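Local coordinates for EGF family domain-containing protein (Toxoplasma gondii, PDB 4Z80), which probably acts in host-cell invasion as an AMA1-like surface protein that binds a RON2-family peptide at the parasite's moving junction, at residues R18-P22 with Y403-T407; M90-A94 with Y331-R337; F275-A280 with L291-H295; R347-V353 with I456-P460. All coordinates share one frame; numbering follows the deposited sequence.

Contact 1 of 4, residues R18-P22 with Y403-T407; sequences RFNIP and YHWAT
The indole of Trp405 comes edge-on to the backbone carbonyl of Phe19. Its NE1 donates to Phe19 O at 2.8 Å, with the oxygen lying in the plane of the indole and the N-H bent to 147° at the hydrogen. That same oxygen takes a weak bond from the backbone N of Ile21, which closes the inverse gamma turn centred on Asn20. By the six-membered part of the indole, Pro22 CD comes obliquely to within 3.8 Å of Trp405 CH2. Here the link after helix 8-16 and the start of helix 21-24 lie against the beginning of strand 405-410 of a four-stranded antiparallel sheet, in a protein of the apical membrane antigen family with its PAN-type domains. His404, just ahead of that strand, is met differently. Ile21 lays its CG2 methyl over one face of the imidazole, a CH-pi contact 4.1 Å from the ring centroid. CG2 gets there because it stands anti to the backbone N, while the CG1 branch carries CD1 to the CB of His404 at 3.9 Å. The imidazole's ND1 hydrogen-bonds to Ser448 OG, which probably helps set the rotation of the ring, and Trp355 meets both Phe19 and Trp405 edge-to-face.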
loop_
_atom_site.group_PDB
_atom_site.type_symbol
_atom_site.label_atom_id
_atom_site.label_comp_id
_atom_site.label_asym_id
_atom_site.label_seq_id
_atom_site.Cartn_x
_atom_site.Cartn_y
_atom_site.Cartn_z
ATOM N N ARG A 18 -10.319 -18.797 -1.071
ATOM C CA ARG A 18 -9.879 -17.444 -1.404
ATOM C C ARG A 18 -10.782 -16.382 -0.762
ATOM O O ARG A 18 -10.429 -15.199 -0.746
ATOM C CB ARG A 18 -9.811 -17.240 -2.931
ATOM C CG ARG A 18 -11.163 -17.123 -3.637
ATOM C CD ARG A 18 -11.023 -17.247 -5.164
ATOM N NE ARG A 18 -10.256 -18.441 -5.500
ATOM C CZ ARG A 18 -9.585 -18.621 -6.636
ATOM N NH1 ARG A 18 -9.594 -17.690 -7.580
ATOM N NH2 ARG A 18 -8.905 -19.740 -6.822
ATOM N N PHE A 19 -11.925 -16.800 -0.224
ATOM C CA PHE A 19 -12.866 -15.866 0.400
ATOM C C PHE A 19 -12.795 -15.931 1.925
ATOM O O PHE A 19 -13.551 -15.232 2.605
ATOM C CB PHE A 19 -14.297 -16.138 -0.090
ATOM C CG PHE A 19 -14.449 -15.994 -1.581
ATOM C CD1 PHE A 19 -14.336 -14.757 -2.185
ATOM C CD2 PHE A 19 -14.663 -17.107 -2.374
ATOM C CE1 PHE A 19 -14.452 -14.624 -3.569
ATOM C CE2 PHE A 19 -14.783 -16.978 -3.750
ATOM C CZ PHE A 19 -14.676 -15.737 -4.339
ATOM N N ASN A 20 -11.870 -16.725 2.468
ATOM C CA ASN A 20 -11.731 -16.840 3.924
ATOM C C ASN A 20 -10.808 -15.752 4.459
ATOM O O ASN A 20 -9.639 -15.986 4.783
ATOM C CB ASN A 20 -11.219 -18.220 4.334
ATOM C CG ASN A 20 -11.351 -18.461 5.818
ATOM O OD1 ASN A 20 -11.577 -17.522 6.579
ATOM N ND2 ASN A 20 -11.216 -19.710 6.240
ATOM N N ILE A 21 -11.365 -14.555 4.572
ATOM C CA ILE A 21 -10.578 -13.358 4.830
ATOM C C ILE A 21 -9.897 -13.376 6.201
ATOM O O ILE A 21 -8.714 -13.091 6.284
ATOM C CB ILE A 21 -11.467 -12.105 4.641
ATOM C CG1 ILE A 21 -11.741 -11.919 3.141
ATOM C CG2 ILE A 21 -10.799 -10.841 5.210
ATOM C CD1 ILE A 21 -12.754 -10.852 2.814
ATOM N N PRO A 22 -10.615 -13.742 7.281
ATOM C CA PRO A 22 -9.886 -13.757 8.561
ATOM C C PRO A 22 -8.724 -14.750 8.604
ATOM O O PRO A 22 -7.702 -14.471 9.226
ATOM C CB PRO A 22 -10.976 -14.133 9.573
ATOM C CG PRO A 22 -12.236 -13.637 8.951
ATOM C CD PRO A 22 -12.055 -13.966 7.479
ATOM N N TYR A 403 -17.846 -8.089 9.801
ATOM C CA TYR A 403 -18.527 -8.489 8.567
ATOM C C TYR A 403 -17.548 -8.450 7.397
ATOM O O TYR A 403 -16.988 -7.394 7.108
ATOM C CB TYR A 403 -19.703 -7.559 8.241
ATOM C CG TYR A 403 -20.714 -7.308 9.343
ATOM C CD1 TYR A 403 -20.931 -8.231 10.359
ATOM C CD2 TYR A 403 -21.460 -6.139 9.343
ATOM C CE1 TYR A 403 -21.869 -7.975 11.362
ATOM C CE2 TYR A 403 -22.396 -5.887 10.319
ATOM C CZ TYR A 403 -22.593 -6.798 11.318
ATOM O OH TYR A 403 -23.527 -6.487 12.291
ATOM N N HIS A 404 -17.365 -9.574 6.707
ATOM C CA HIS A 404 -16.465 -9.601 5.547
ATOM C C HIS A 404 -17.141 -10.021 4.258
ATOM O O HIS A 404 -16.502 -10.000 3.203
ATOM C CB HIS A 404 -15.281 -10.519 5.816
ATOM C CG HIS A 404 -14.395 -9.996 6.894
ATOM N ND1 HIS A 404 -13.658 -8.841 6.744
ATOM C CD2 HIS A 404 -14.201 -10.409 8.167
ATOM C CE1 HIS A 404 -13.011 -8.589 7.869
ATOM N NE2 HIS A 404 -13.328 -9.523 8.750
ATOM N N TRP A 405 -18.418 -10.377 4.341
ATOM C CA TRP A 405 -19.197 -10.839 3.198
ATOM C C TRP A 405 -20.563 -10.199 3.277
ATOM O O TRP A 405 -21.152 -10.142 4.360
ATOM C CB TRP A 405 -19.326 -12.369 3.200
ATOM C CG TRP A 405 -18.020 -13.063 3.397
ATOM C CD1 TRP A 405 -17.152 -13.480 2.426
ATOM C CD2 TRP A 405 -17.402 -13.389 4.650
ATOM N NE1 TRP A 405 -16.039 -14.053 2.997
ATOM C CE2 TRP A 405 -16.167 -14.005 4.362
ATOM C CE3 TRP A 405 -17.773 -13.220 5.990
ATOM C CZ2 TRP A 405 -15.312 -14.464 5.358
ATOM C CZ3 TRP A 405 -16.923 -13.670 6.970
ATOM C CH2 TRP A 405 -15.703 -14.275 6.661
ATOM N N ALA A 406 -21.062 -9.721 2.139
ATOM C CA ALA A 406 -22.424 -9.229 2.050
ATOM C C ALA A 406 -23.089 -9.723 0.780
ATOM O O ALA A 406 -22.434 -9.874 -0.258
ATOM C CB ALA A 406 -22.458 -7.715 2.092
ATOM N N THR A 407 -24.392 -9.957 0.865
ATOM C CA THR A 407 -25.218 -10.269 -0.296
ATOM C C THR A 407 -26.180 -9.130 -0.475
ATOM O O THR A 407 -26.936 -8.803 0.450
ATOM C CB THR A 407 -26.011 -11.585 -0.125
ATOM O OG1 THR A 407 -25.110 -12.694 -0.027
ATOM C CG2 THR A 407 -26.984 -11.817 -1.292
#

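Contact 2 of 4, residues M90-A94 with Y331-R337; sequences MAAGA and YVTSHTR
Gly93 and Ala94 are bonded to Thr333 and Arg337, joining two irregular chains that run on from strand 89-91 and strand 329-332, deep inside the AMA1-like part of the protein. Two direct hydrogen bonds do this. Arg337 N donates to Ala94 O at 3.0 Å in the carbonyl plane, on a lone pair, and nearly straight at 164°. Thr333 OG1 donates to Gly93 O at 2.8 Å from well above the carbonyl plane. The threonine hydroxyl reaches it from between its own backbone N and carbonyl carbon (chi1 73°), a placement that also sets CG2 against the peptide of Ala92 and Gly93. Two CA-H...O contacts add to this, from Ala94 CA to His335 O and from Thr336 CA to Ala94 O.

Waters bridge further polar atoms. One links Ala91 O to Ser334 N, and another lies in the plane of the imidazole between Ala91 O and His335 ND1. A third is shared by Gly93 O, Thr333 N and Thr336 OG1, so Gly93 O accepts from both a hydroxyl and a water.

Other side-chain packing lies toward both ends. Ala94 CB packs on the CG and CD of Arg337, whose guanidinium turns to Asp339. His335, bonded through NE2 to Glu177, crosses Met90 at about a right angle in a Met-aromatic contact; the sulfur sits at the ring edge, and Met90 CE comes to 3.7 Å from His335 CE1. Toward the strands, Ala91 CB lies at the edge of the Tyr331 ring, 3.5 Å from Tyr331 OH.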
loop_
_atom_site.group_PDB
_atom_site.type_symbol
_atom_site.label_atom_id
_atom_site.label_comp_id
_atom_site.label_asym_id
_atom_site.label_seq_id
_atom_site.Cartn_x
_atom_site.Cartn_y
_atom_site.Cartn_z
ATOM N N MET A 90 3.417 -0.688 11.387
ATOM C CA MET A 90 3.447 -0.723 9.927
ATOM C C MET A 90 2.076 -1.135 9.392
ATOM O O MET A 90 1.321 -1.838 10.067
ATOM C CB MET A 90 4.539 -1.677 9.419
ATOM C CG MET A 90 4.383 -3.120 9.835
ATOM S SD MET A 90 5.861 -4.058 9.362
ATOM C CE MET A 90 5.337 -5.697 9.844
ATOM N N ALA A 91 1.756 -0.685 8.182
ATOM C CA ALA A 91 0.547 -1.115 7.496
ATOM C C ALA A 91 0.645 -2.610 7.210
ATOM O O ALA A 91 1.668 -3.086 6.708
ATOM C CB ALA A 91 0.349 -0.329 6.206
ATOM N N ALA A 92 -0.412 -3.351 7.529
ATOM C CA ALA A 92 -0.387 -4.811 7.487
ATOM C C ALA A 92 -1.645 -5.357 6.843
ATOM O O ALA A 92 -2.674 -4.679 6.790
ATOM C CB ALA A 92 -0.238 -5.373 8.887
ATOM N N GLY A 93 -1.546 -6.602 6.377
ATOM C CA GLY A 93 -2.650 -7.303 5.747
ATOM C C GLY A 93 -2.173 -7.931 4.453
ATOM O O GLY A 93 -1.824 -7.224 3.514
ATOM N N ALA A 94 -2.167 -9.254 4.397
ATOM C CA ALA A 94 -1.557 -9.960 3.267
ATOM C C ALA A 94 -2.322 -9.884 1.948
ATOM O O ALA A 94 -1.722 -10.103 0.898
ATOM C CB ALA A 94 -1.346 -11.417 3.630
ATOM N N TYR A 331 -4.919 -0.935 -2.610
ATOM C CA TYR A 331 -4.068 -0.679 -1.460
ATOM C C TYR A 331 -3.310 -1.960 -1.134
ATOM O O TYR A 331 -3.904 -2.985 -0.837
ATOM C CB TYR A 331 -4.903 -0.201 -0.259
ATOM C CG TYR A 331 -4.083 0.266 0.934
ATOM C CD1 TYR A 331 -3.671 -0.631 1.915
ATOM C CD2 TYR A 331 -3.719 1.600 1.073
ATOM C CE1 TYR A 331 -2.917 -0.205 3.008
ATOM C CE2 TYR A 331 -2.968 2.031 2.158
ATOM C CZ TYR A 331 -2.568 1.125 3.116
ATOM O OH TYR A 331 -1.810 1.564 4.188
ATOM N N VAL A 332 -1.987 -1.874 -1.205
ATOM C CA VAL A 332 -1.104 -3.024 -1.120
ATOM C C VAL A 332 -0.118 -2.838 0.020
ATOM O O VAL A 332 0.602 -1.850 0.040
ATOM C CB VAL A 332 -0.327 -3.183 -2.446
ATOM C CG1 VAL A 332 0.684 -4.296 -2.371
ATOM C CG2 VAL A 332 -1.306 -3.406 -3.599
ATOM N N THR A 333 -0.057 -3.772 0.959
ATOM C CA THR A 333 0.973 -3.687 1.985
ATOM C C THR A 333 2.273 -4.334 1.510
ATOM O O THR A 333 2.300 -5.121 0.557
ATOM C CB THR A 333 0.532 -4.331 3.311
ATOM O OG1 THR A 333 0.524 -5.758 3.193
ATOM C CG2 THR A 333 -0.852 -3.836 3.716
ATOM N N SER A 334 3.351 -3.984 2.187
ATOM C CA SER A 334 4.676 -4.478 1.836
ATOM C C SER A 334 4.725 -5.993 1.958
ATOM O O SER A 334 5.488 -6.661 1.256
ATOM C CB SER A 334 5.721 -3.821 2.740
ATOM O OG SER A 334 7.047 -4.038 2.282
ATOM N N HIS A 335 3.892 -6.532 2.841
ATOM C CA HIS A 335 3.855 -7.961 3.110
ATOM C C HIS A 335 2.616 -8.603 2.480
ATOM O O HIS A 335 1.794 -9.222 3.153
ATOM C CB HIS A 335 3.898 -8.200 4.621
ATOM C CG HIS A 335 5.180 -7.764 5.268
ATOM N ND1 HIS A 335 5.287 -6.612 6.020
ATOM C CD2 HIS A 335 6.409 -8.336 5.282
ATOM C CE1 HIS A 335 6.527 -6.494 6.466
ATOM N NE2 HIS A 335 7.229 -7.526 6.027
ATOM N N THR A 336 2.494 -8.447 1.171
ATOM C CA THR A 336 1.430 -9.083 0.416
ATOM C C THR A 336 1.807 -10.540 0.144
ATOM O O THR A 336 2.958 -10.822 -0.199
ATOM C CB THR A 336 1.188 -8.325 -0.895
ATOM O OG1 THR A 336 0.695 -7.009 -0.596
ATOM C CG2 THR A 336 0.183 -9.038 -1.785
ATOM N N ARG A 337 0.859 -11.461 0.288
ATOM C CA ARG A 337 1.168 -12.880 0.128
ATOM C C ARG A 337 1.218 -13.223 -1.368
ATOM O O ARG A 337 0.397 -12.755 -2.154
ATOM C CB ARG A 337 0.164 -13.764 0.891
ATOM C CG ARG A 337 -1.326 -13.599 0.553
ATOM C CD ARG A 337 -2.197 -14.407 1.521
ATOM N NE ARG A 337 -1.780 -15.811 1.548
ATOM C CZ ARG A 337 -1.955 -16.653 2.561
ATOM N NH1 ARG A 337 -2.566 -16.278 3.679
ATOM N NH2 ARG A 337 -1.515 -17.897 2.448
HETATM O O HOH W 1 2.970 -2.053 4.360
HETATM O O HOH W 2 3.009 -5.319 6.473
HETATM O O HOH W 3 -1.680 -6.150 0.596
HETATM O O HOH W 4 0.872 -9.038 5.781
#

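Contact 3 of 4, residues F275-A280 with L291-H295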
loop_
_atom_site.group_PDB
_atom_site.type_symbol
_atom_site.label_atom_id
_atom_site.label_comp_id
_atom_site.label_asym_id
_atom_site.label_seq_id
_atom_site.Cartn_x
_atom_site.Cartn_y
_atom_site.Cartn_z
ATOM N N PHE A 275 11.652 4.921 7.621
ATOM C CA PHE A 275 10.793 4.423 6.552
ATOM C C PHE A 275 11.088 2.955 6.277
ATOM O O PHE A 275 12.182 2.605 5.836
ATOM C CB PHE A 275 10.987 5.246 5.271
ATOM C CG PHE A 275 10.589 6.692 5.411
ATOM C CD1 PHE A 275 9.259 7.068 5.315
ATOM C CD2 PHE A 275 11.538 7.671 5.653
ATOM C CE1 PHE A 275 8.882 8.392 5.443
ATOM C CE2 PHE A 275 11.166 8.994 5.789
ATOM C CZ PHE A 275 9.831 9.355 5.683
ATOM N N ARG A 276 10.116 2.089 6.538
ATOM C CA ARG A 276 10.292 0.664 6.317
ATOM C C ARG A 276 8.954 0.007 6.037
ATOM O O ARG A 276 7.925 0.416 6.576
ATOM C CB ARG A 276 10.958 -0.007 7.526
ATOM C CG ARG A 276 11.157 -1.512 7.375
ATOM C CD ARG A 276 12.065 -2.091 8.446
ATOM N NE ARG A 276 12.205 -3.537 8.287
ATOM C CZ ARG A 276 13.246 -4.165 7.741
ATOM N NH1 ARG A 276 14.300 -3.492 7.287
ATOM N NH2 ARG A 276 13.226 -5.488 7.655
ATOM N N SER A 277 8.984 -1.013 5.186
ATOM C CA SER A 277 7.810 -1.806 4.860
ATOM C C SER A 277 6.635 -0.929 4.442
ATOM O O SER A 277 5.507 -1.107 4.895
ATOM C CB SER A 277 7.437 -2.698 6.045
ATOM O OG SER A 277 8.535 -3.541 6.356
ATOM N N LEU A 278 6.910 0.001 3.542
ATOM C CA LEU A 278 5.920 0.995 3.159
ATOM C C LEU A 278 4.779 0.368 2.384
ATOM O O LEU A 278 5.001 -0.481 1.523
ATOM C CB LEU A 278 6.562 2.096 2.318
ATOM C CG LEU A 278 7.630 2.939 3.016
ATOM C CD1 LEU A 278 8.174 3.984 2.055
ATOM C CD2 LEU A 278 7.097 3.599 4.269
ATOM N N PRO A 279 3.544 0.807 2.657
ATOM C CA PRO A 279 2.435 0.386 1.809
ATOM C C PRO A 279 2.493 1.091 0.454
ATOM O O PRO A 279 3.292 2.014 0.258
ATOM C CB PRO A 279 1.207 0.800 2.623
ATOM C CG PRO A 279 1.636 2.004 3.352
ATOM C CD PRO A 279 3.118 1.811 3.649
ATOM N N ALA A 280 1.658 0.653 -0.479
ATOM C CA ALA A 280 1.678 1.194 -1.825
ATOM C C ALA A 280 0.297 1.175 -2.447
ATOM O O ALA A 280 -0.578 0.411 -2.036
ATOM C CB ALA A 280 2.662 0.408 -2.700
ATOM N N LEU A 291 4.650 4.124 -4.022
ATOM C CA LEU A 291 4.908 3.908 -2.604
ATOM C C LEU A 291 4.290 5.037 -1.792
ATOM O O LEU A 291 4.329 6.191 -2.215
ATOM C CB LEU A 291 6.410 3.835 -2.334
ATOM C CG LEU A 291 7.171 2.734 -3.078
ATOM C CD1 LEU A 291 8.649 2.851 -2.768
ATOM C CD2 LEU A 291 6.664 1.347 -2.741
ATOM N N LEU A 292 3.704 4.686 -0.647
ATOM C CA LEU A 292 3.179 5.667 0.300
ATOM C C LEU A 292 4.186 5.854 1.425
ATOM O O LEU A 292 4.824 4.899 1.877
ATOM C CB LEU A 292 1.834 5.229 0.865
ATOM C CG LEU A 292 0.730 4.940 -0.153
ATOM C CD1 LEU A 292 -0.523 4.440 0.563
ATOM C CD2 LEU A 292 0.410 6.163 -0.986
ATOM N N GLY A 293 4.318 7.087 1.903
ATOM C CA GLY A 293 5.301 7.392 2.925
ATOM C C GLY A 293 4.819 7.149 4.345
ATOM O O GLY A 293 5.607 7.131 5.282
ATOM N N TYR A 294 3.514 6.953 4.487
ATOM C CA TYR A 294 2.873 6.818 5.793
ATOM C C TYR A 294 2.098 5.510 5.907
ATOM O O TYR A 294 1.438 5.080 4.948
ATOM C CB TYR A 294 1.913 7.980 6.034
ATOM C CG TYR A 294 2.523 9.360 6.168
ATOM C CD1 TYR A 294 3.712 9.563 6.856
ATOM C CD2 TYR A 294 1.883 10.465 5.627
ATOM C CE1 TYR A 294 4.249 10.841 6.999
ATOM C CE2 TYR A 294 2.402 11.745 5.770
ATOM C CZ TYR A 294 3.587 11.925 6.455
ATOM O OH TYR A 294 4.118 13.204 6.597
ATOM N N HIS A 295 2.176 4.896 7.086
ATOM C CA HIS A 295 1.436 3.677 7.407
ATOM C C HIS A 295 0.014 3.962 7.877
ATOM O O HIS A 295 -0.856 3.097 7.787
ATOM C CB HIS A 295 2.156 2.879 8.483
ATOM C CG HIS A 295 3.507 2.394 8.069
ATOM N ND1 HIS A 295 3.688 1.288 7.268
ATOM C CD2 HIS A 295 4.742 2.870 8.346
ATOM C CE1 HIS A 295 4.983 1.102 7.072
ATOM N NE2 HIS A 295 5.643 2.046 7.717
HETATM O O HOH W 5 7.948 3.601 8.074
#
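A beta hairpin of the AMA1-like region, strands 280-283 and 289-291, frays here into two loops that stay side by side. Its last rung pairs Ala280 with Leu291 as an antiparallel non-hydrogen-bonded pair, with Ala280 CB and Leu291 CD2 on the same face of the sheet, 4.1 Å apart. One step on, Leu292 N donates to Pro279 O at 2.9 Å, almost straight at 169°.

Past that bond, side chains and carbonyls take over. The ring of Pro279 crosses Leu292 at about a right angle, CG to CB 4.1 Å, and the same CG rests 3.5 Å from Tyr294 O. The Leu278 side chain lies around Leu292 O, touching it with CB, CG and both methyls, CB nearest at 3.3 Å. Phe275 presents its ring edge to Gly293 O, which lies in the plane of the ring. Tyr294 points away from 275-280 and bonds through OH to Glu149, while Arg276 reaches Asp175 and Glu177 in salt bridges.

His295 swings back across the loop, its CG anti to the carbonyl carbon (chi1 -63°), and packs ND1 against Pro279 CD. The edge at CE1 and NE2 looks at the bend around Arg276 and Ser277: both carbonyl oxygens lie near the imidazole plane, and the CE1 of His295 is 3.1 Å from Ser277 O. A water in that plane, 2.8 Å from His295 NE2, accepts from Arg276 N.

Contact 4 of 4, residues R347-V353 with I456-P460; sequences REPLKNV and IAIDP
Ala457 is the small knob in the middle of this contact: its methyl sits between Pro349 and Lys351, 3.7 Å from Lys351 CB and 4.1 Å from Pro349 CB. The two chains, their end-to-end directions 62° apart, come close enough there for a single backbone bridge. Ile458 N donates to Pro349 O at 3.1 Å, and Lys351 N donates back to Ile458 O at 2.9 Å from above the carbonyl plane. CA-H...O contacts from Ala457 and Leu350 run beside these bonds.

On the side of Arg347 and Glu348, the side chains of Ile456 and Ile458 fill the surface. Ile456 sets CG1 on the CD of Pro349 and lays CD1 over one face of the Arg347 guanidinium, 3.6 Å from NH1, which bonds to the backbone of Ser327. Glu348, bent at chi2 (89°), fits between the two isoleucines: its CG lies by Ile456 O, and its carboxylate by the CD1 of Ile458.

Toward the other end, the extended Lys351 runs past Asp459 and brings CE to 3.4 Å from OD1, though its charged NZ stays beyond salt-bridge range. A water joins Lys351 O to Asp459 OD1. Pro460 CG then meets Val353 CG1 head-on at 4.0 Å. Leu350 CD1 lies near the CB of the same proline.

Strand 443-447 carries the packing of Pro349, Val353 and Ala457, while Leu437 of strand 436-440 takes Leu350, Val353 and Pro460. The later loop thus lies over the segment leading into strand 353-359, against strands 436-440 and 443-447.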
loop_
_atom_site.group_PDB
_atom_site.type_symbol
_atom_site.label_atom_id
_atom_site.label_comp_id
_atom_site.label_asym_id
_atom_site.label_seq_id
_atom_site.Cartn_x
_atom_site.Cartn_y
_atom_site.Cartn_z
ATOM N N ARG A 347 -10.797 -8.622 -7.421
ATOM C CA ARG A 347 -11.183 -7.224 -7.468
ATOM C C ARG A 347 -12.678 -7.020 -7.613
ATOM O O ARG A 347 -13.259 -6.152 -6.962
ATOM C CB ARG A 347 -10.458 -6.540 -8.625
ATOM C CG ARG A 347 -10.755 -5.070 -8.784
ATOM C CD ARG A 347 -9.902 -4.478 -9.880
ATOM N NE ARG A 347 -10.403 -4.891 -11.177
ATOM C CZ ARG A 347 -11.109 -4.125 -12.002
ATOM N NH1 ARG A 347 -11.395 -2.867 -11.698
ATOM N NH2 ARG A 347 -11.522 -4.624 -13.155
ATOM N N GLU A 348 -13.304 -7.805 -8.476
ATOM C CA GLU A 348 -14.683 -7.544 -8.847
ATOM C C GLU A 348 -15.689 -8.173 -7.894
ATOM O O GLU A 348 -15.479 -9.287 -7.418
ATOM C CB GLU A 348 -14.960 -8.071 -10.250
ATOM C CG GLU A 348 -13.984 -7.581 -11.321
ATOM C CD GLU A 348 -12.746 -8.456 -11.490
ATOM O OE1 GLU A 348 -12.515 -9.378 -10.680
ATOM O OE2 GLU A 348 -11.999 -8.219 -12.468
ATOM N N PRO A 349 -16.804 -7.472 -7.638
ATOM C CA PRO A 349 -17.908 -8.164 -6.976
ATOM C C PRO A 349 -18.385 -9.337 -7.808
ATOM O O PRO A 349 -18.066 -9.401 -8.999
ATOM C CB PRO A 349 -18.994 -7.084 -6.861
ATOM C CG PRO A 349 -18.306 -5.808 -7.026
ATOM C CD PRO A 349 -17.135 -6.071 -7.928
ATOM N N LEU A 350 -19.141 -10.244 -7.198
ATOM C CA LEU A 350 -19.609 -11.430 -7.897
ATOM C C LEU A 350 -21.078 -11.248 -8.275
ATOM O O LEU A 350 -21.953 -11.166 -7.409
ATOM C CB LEU A 350 -19.409 -12.673 -7.034
ATOM C CG LEU A 350 -18.003 -12.890 -6.465
ATOM C CD1 LEU A 350 -18.018 -14.054 -5.510
ATOM C CD2 LEU A 350 -16.997 -13.102 -7.599
ATOM N N LYS A 351 -21.363 -11.185 -9.574
ATOM C CA LYS A 351 -22.729 -10.958 -10.007
ATOM C C LYS A 351 -23.571 -12.224 -9.904
ATOM O O LYS A 351 -23.080 -13.346 -10.078
ATOM C CB LYS A 351 -22.772 -10.420 -11.444
ATOM C CG LYS A 351 -22.313 -11.391 -12.514
ATOM C CD LYS A 351 -22.619 -10.827 -13.898
ATOM C CE LYS A 351 -22.183 -11.783 -14.994
ATOM N NZ LYS A 351 -22.592 -11.281 -16.331
ATOM N N ASN A 352 -24.840 -12.013 -9.577
ATOM C CA ASN A 352 -25.867 -13.037 -9.667
ATOM C C ASN A 352 -25.631 -14.229 -8.754
ATOM O O ASN A 352 -26.025 -15.342 -9.075
ATOM C CB ASN A 352 -25.999 -13.511 -11.123
ATOM C CG ASN A 352 -26.476 -12.415 -12.052
ATOM O OD1 ASN A 352 -25.780 -12.039 -12.993
ATOM N ND2 ASN A 352 -27.672 -11.891 -11.790
ATOM N N VAL A 353 -25.014 -13.993 -7.596
ATOM C CA VAL A 353 -24.851 -15.056 -6.617
ATOM C C VAL A 353 -25.066 -14.544 -5.202
ATOM O O VAL A 353 -25.004 -13.337 -4.951
ATOM C CB VAL A 353 -23.464 -15.730 -6.708
ATOM C CG1 VAL A 353 -23.378 -16.612 -7.971
ATOM C CG2 VAL A 353 -22.344 -14.690 -6.681
ATOM N N ILE A 456 -18.796 -3.604 -12.745
ATOM C CA ILE A 456 -17.666 -4.445 -13.154
ATOM C C ILE A 456 -17.797 -5.878 -12.644
ATOM O O ILE A 456 -16.892 -6.695 -12.835
ATOM C CB ILE A 456 -16.302 -3.880 -12.676
ATOM C CG1 ILE A 456 -16.145 -3.963 -11.150
ATOM C CG2 ILE A 456 -16.139 -2.439 -13.177
ATOM C CD1 ILE A 456 -14.783 -3.513 -10.656
ATOM N N ALA A 457 -18.917 -6.195 -12.000
ATOM C CA ALA A 457 -19.073 -7.511 -11.406
ATOM C C ALA A 457 -18.954 -8.619 -12.448
ATOM O O ALA A 457 -19.403 -8.477 -13.589
ATOM C CB ALA A 457 -20.414 -7.617 -10.686
ATOM N N ILE A 458 -18.350 -9.724 -12.037
ATOM C CA ILE A 458 -18.242 -10.896 -12.896
ATOM C C ILE A 458 -18.671 -12.165 -12.166
ATOM O O ILE A 458 -19.024 -12.142 -10.988
ATOM C CB ILE A 458 -16.805 -11.069 -13.440
ATOM C CG1 ILE A 458 -15.826 -11.351 -12.302
ATOM C CG2 ILE A 458 -16.384 -9.840 -14.227
ATOM C CD1 ILE A 458 -14.379 -11.617 -12.772
ATOM N N ASP A 459 -18.670 -13.280 -12.879
ATOM C CA ASP A 459 -19.041 -14.557 -12.291
ATOM C C ASP A 459 -17.949 -15.128 -11.409
ATOM O O ASP A 459 -16.767 -14.933 -11.674
ATOM C CB ASP A 459 -19.355 -15.573 -13.384
ATOM C CG ASP A 459 -20.477 -15.130 -14.274
ATOM O OD1 ASP A 459 -21.571 -14.842 -13.748
ATOM O OD2 ASP A 459 -20.266 -15.074 -15.505
ATOM N N PRO A 460 -18.342 -15.866 -10.367
ATOM C CA PRO A 460 -17.377 -16.721 -9.683
ATOM C C PRO A 460 -17.052 -17.915 -10.562
ATOM O O PRO A 460 -17.731 -18.126 -11.566
ATOM C CB PRO A 460 -18.124 -17.160 -8.433
ATOM C CG PRO A 460 -19.549 -17.231 -8.899
ATOM C CD PRO A 460 -19.715 -16.098 -9.880
HETATM O O HOH W 6 -22.848 -15.701 -11.563
HETATM O O HOH W 7 -19.703 -9.941 -16.153
#

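Contacts 2 and 3 form one cluster and contacts 1 and 4 another. Contacts 2 and 3, centres about 10 Å apart, share the sheet of strands 97-98, 329-332, 280-283 and 289-291; Val332 O probably bonds to Ala280 N between them. Contacts 1 and 4, centres about 14 Å apart, meet where Phe19 packs on Leu350, beside strand 443-447. Along the chain, contact 3 is nested within contact 2 and both within contact 1, whereas contacts 1 and 4 cross. The N-terminal segment thus packs on the sheet of strand 405-410, while contact 3 lies about 26 Å away, centre to centre, consistent with the N-terminus helping to join the two parts.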